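Local structure of ABC transporter substrate binding protein (Ribose) (Agrobacterium vitis S4, 4WT7) at residues G150-V155 against F181-I186. The protein probably serves as the periplasmic sugar- or polyol-binding component of an ABC transporter, and is seen here with d-allitol bound. Numbering follows the deposited sequence.
Sequences GGEGNV and FPKVKI
Gly153 and Lys183 start the ladder here: the amide of Gly153 gives a nearly straight bond to Lys183 O (N to O 3.0 Å, 175° at the hydrogen), arriving above the carbonyl plane. Gly153 then takes the amide of Lys185 on its own O, and Lys185 O accepts from Val155 N at 2.8 Å. Lys185 is thus held through both N and O, the usual pattern of a parallel pair, with Gly153, Asn154 and Val155 facing Val184, Lys185 and Ile186. Just before the ladder a water takes over, donating to Gly151 O and accepting from Lys183 N, within the type I turn from Phe181 to Val184.

From CB outward, Lys183 runs along Glu152: its CB sits 3.5 Å from Gly151 O and also meets Glu152 CG. Lys183 CG lies anti to its own carbonyl carbon (chi1 -58°), and the extended chain from there runs past the equally extended Glu152. Lys183 CD rests 3.8 Å from Glu152 OE2, while its NZ stops 4.5 Å from Glu152 OE1, too far for a salt bridge, so any attraction is probably loose.

Val184 turns to the face of the sheet that carries Val155 and Ile186: its CG2 lies 3.6 Å from Gly151 O and its CG1 meets Val155 CG2 at 3.9 Å. Asn154, on the opposite face with Lys185, brings OD1 against Lys185 CB and CG, while its ND2 is bonded to Ser218 O.

The pair closes a beta-alpha-beta crossover in one lobe of the periplasmic binding protein fold. Helix 165-178 joins the strands and receives Val184 and Ile186 on Ile178; Val155 packs on Leu145 of helix 134-148. Strand 184-186 is the outermost strand on this side of the sheet, and strand 153-158 passes the pairing on to strand 221-224.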
ATOM      1  N   GLY A 150      23.675  -7.987  -7.143  1.00 25.19           N
ATOM      2  CA  GLY A 150      24.920  -8.633  -6.812  1.00 25.36           C
ATOM      3  C   GLY A 150      25.416  -8.330  -5.412  1.00 27.92           C
ATOM      4  O   GLY A 150      26.591  -8.573  -5.108  1.00 28.46           O
ATOM      5  N   GLY A 151      24.543  -7.822  -4.542  1.00 16.85           N
ATOM      6  CA  GLY A 151      24.923  -7.647  -3.169  1.00 16.55           C
ATOM      7  C   GLY A 151      25.754  -6.396  -2.983  1.00 16.88           C
ATOM      8  O   GLY A 151      26.386  -6.215  -1.930  1.00 16.88           O
ATOM      9  N   GLU A 152      25.696  -5.496  -3.963  1.00 27.21           N
ATOM     10  CA  GLU A 152      26.572  -4.333  -3.981  1.00 29.24           C
ATOM     11  C   GLU A 152      25.998  -3.218  -4.859  1.00 28.41           C
ATOM     12  O   GLU A 152      25.493  -3.472  -5.940  1.00 29.57           O
ATOM     13  CB  GLU A 152      27.950  -4.779  -4.496  1.00 30.94           C
ATOM     14  CG  GLU A 152      28.970  -3.692  -4.648  1.00 34.86           C
ATOM     15  CD  GLU A 152      30.377  -4.256  -4.868  1.00 39.99           C
ATOM     16  OE1 GLU A 152      30.489  -5.428  -5.328  1.00 35.18           O
ATOM     17  OE2 GLU A 152      31.359  -3.525  -4.555  1.00 43.83           O
ATOM     18  N   GLY A 153      26.059  -1.984  -4.372  1.00 26.52           N
ATOM     19  CA  GLY A 153      25.634  -0.834  -5.146  1.00 27.23           C
ATOM     20  C   GLY A 153      24.705   0.135  -4.429  1.00 25.60           C
ATOM     21  O   GLY A 153      24.255  -0.099  -3.305  1.00 25.34           O
ATOM     22  N   ASN A 154      24.389   1.223  -5.125  1.00 17.34           N
ATOM     23  CA  ASN A 154      23.654   2.331  -4.555  1.00 18.61           C
ATOM     24  C   ASN A 154      22.187   2.276  -4.957  1.00 19.12           C
ATOM     25  O   ASN A 154      21.842   1.947  -6.109  1.00 16.41           O
ATOM     26  CB  ASN A 154      24.331   3.653  -4.945  1.00 18.96           C
ATOM     27  CG  ASN A 154      25.734   3.775  -4.345  1.00 20.38           C
ATOM     28  OD1 ASN A 154      25.967   3.385  -3.196  1.00 21.13           O
ATOM     29  ND2 ASN A 154      26.676   4.259  -5.128  1.00 22.26           N
ATOM     30  N   VAL A 155      21.333   2.554  -3.980  1.00 20.16           N
ATOM     31  CA  VAL A 155      19.887   2.442  -4.122  1.00 17.30           C
ATOM     32  C   VAL A 155      19.225   3.765  -3.808  1.00 17.31           C
ATOM     33  O   VAL A 155      19.448   4.349  -2.741  1.00 16.60           O
ATOM     34  CB  VAL A 155      19.326   1.368  -3.170  1.00 15.50           C
ATOM     35  CG1 VAL A 155      17.840   1.173  -3.383  1.00 14.61           C
ATOM     36  CG2 VAL A 155      20.046   0.052  -3.382  1.00 15.09           C
ATOM     37  N   PHE A 181      24.064  -6.839   4.183  1.00 16.09           N
ATOM     38  CA  PHE A 181      24.733  -6.759   2.890  1.00 16.23           C
ATOM     39  C   PHE A 181      25.256  -5.318   2.750  1.00 16.49           C
ATOM     40  O   PHE A 181      24.708  -4.509   2.013  1.00 16.12           O
ATOM     41  CB  PHE A 181      23.777  -7.094   1.760  1.00 15.63           C
ATOM     42  CG  PHE A 181      23.205  -8.465   1.869  1.00 15.53           C
ATOM     43  CD1 PHE A 181      22.033  -8.673   2.546  1.00 15.09           C
ATOM     44  CD2 PHE A 181      23.872  -9.548   1.326  1.00 16.08           C
ATOM     45  CE1 PHE A 181      21.525  -9.928   2.690  1.00 15.19           C
ATOM     46  CE2 PHE A 181      23.370 -10.794   1.450  1.00 16.16           C
ATOM     47  CZ  PHE A 181      22.181 -10.993   2.142  1.00 15.72           C
ATOM     48  N   PRO A 182      26.301  -4.993   3.508  1.00 22.41           N
ATOM     49  CA  PRO A 182      26.725  -3.608   3.749  1.00 24.41           C
ATOM     50  C   PRO A 182      27.414  -2.911   2.560  1.00 22.59           C
ATOM     51  O   PRO A 182      27.736  -1.733   2.690  1.00 23.72           O
ATOM     52  CB  PRO A 182      27.688  -3.743   4.926  1.00 26.69           C
ATOM     53  CG  PRO A 182      28.253  -5.122   4.776  1.00 25.19           C
ATOM     54  CD  PRO A 182      27.155  -5.967   4.206  1.00 22.20           C
ATOM     55  N   LYS A 183      27.608  -3.598   1.434  1.00 22.19           N
ATOM     56  CA  LYS A 183      28.028  -2.930   0.200  1.00 22.63           C
ATOM     57  C   LYS A 183      26.828  -2.336  -0.537  1.00 22.17           C
ATOM     58  O   LYS A 183      26.979  -1.683  -1.567  1.00 22.75           O
ATOM     59  CB  LYS A 183      28.761  -3.896  -0.715  1.00 23.40           C
ATOM     60  CG  LYS A 183      29.977  -4.524  -0.097  1.00 25.75           C
ATOM     61  CD  LYS A 183      30.902  -5.069  -1.140  1.00 27.56           C
ATOM     62  CE  LYS A 183      31.740  -6.177  -0.568  1.00 27.95           C
ATOM     63  NZ  LYS A 183      32.593  -6.795  -1.622  1.00 30.13           N
ATOM     64  N   VAL A 184      25.631  -2.605  -0.015  1.00 21.41           N
ATOM     65  CA  VAL A 184      24.398  -1.981  -0.485  1.00 20.11           C
ATOM     66  C   VAL A 184      24.097  -0.738   0.344  1.00 19.07           C
ATOM     67  O   VAL A 184      24.027  -0.789   1.581  1.00 20.30           O
ATOM     68  CB  VAL A 184      23.192  -2.938  -0.381  1.00 17.60           C
ATOM     69  CG1 VAL A 184      21.996  -2.327  -1.041  1.00 16.06           C
ATOM     70  CG2 VAL A 184      23.518  -4.288  -1.044  1.00 20.07           C
ATOM     71  N   LYS A 185      23.922   0.383  -0.332  1.00 16.45           N
ATOM     72  CA  LYS A 185      23.752   1.657   0.360  1.00 17.18           C
ATOM     73  C   LYS A 185      22.568   2.384  -0.201  1.00 17.47           C
ATOM     74  O   LYS A 185      22.337   2.397  -1.423  1.00 16.18           O
ATOM     75  CB  LYS A 185      24.968   2.575   0.136  1.00 20.89           C
ATOM     76  CG  LYS A 185      26.311   1.885   0.125  1.00 21.97           C
ATOM     77  CD  LYS A 185      26.591   1.206   1.455  1.00 23.37           C
ATOM     78  CE  LYS A 185      27.955   1.627   2.027  1.00 27.04           C
ATOM     79  NZ  LYS A 185      29.083   1.298   1.098  1.00 28.13           N
ATOM     80  N   ILE A 186      21.858   3.041   0.691  1.00 16.20           N
ATOM     81  CA  ILE A 186      20.780   3.920   0.314  1.00 15.97           C
ATOM     82  C   ILE A 186      21.387   5.301   0.110  1.00 18.54           C
ATOM     83  O   ILE A 186      22.095   5.847   0.983  1.00 20.70           O
ATOM     84  CB  ILE A 186      19.680   3.965   1.407  1.00 17.20           C
ATOM     85  CG1 ILE A 186      19.084   2.574   1.627  1.00 14.67           C
ATOM     86  CG2 ILE A 186      18.589   4.973   1.042  1.00 19.19           C
ATOM     87  CD1 ILE A 186      18.043   2.542   2.753  1.00 14.49           C
TER
HETATM   88  O   HOH W   1      27.260  -6.399   0.749  1.00 25.36           O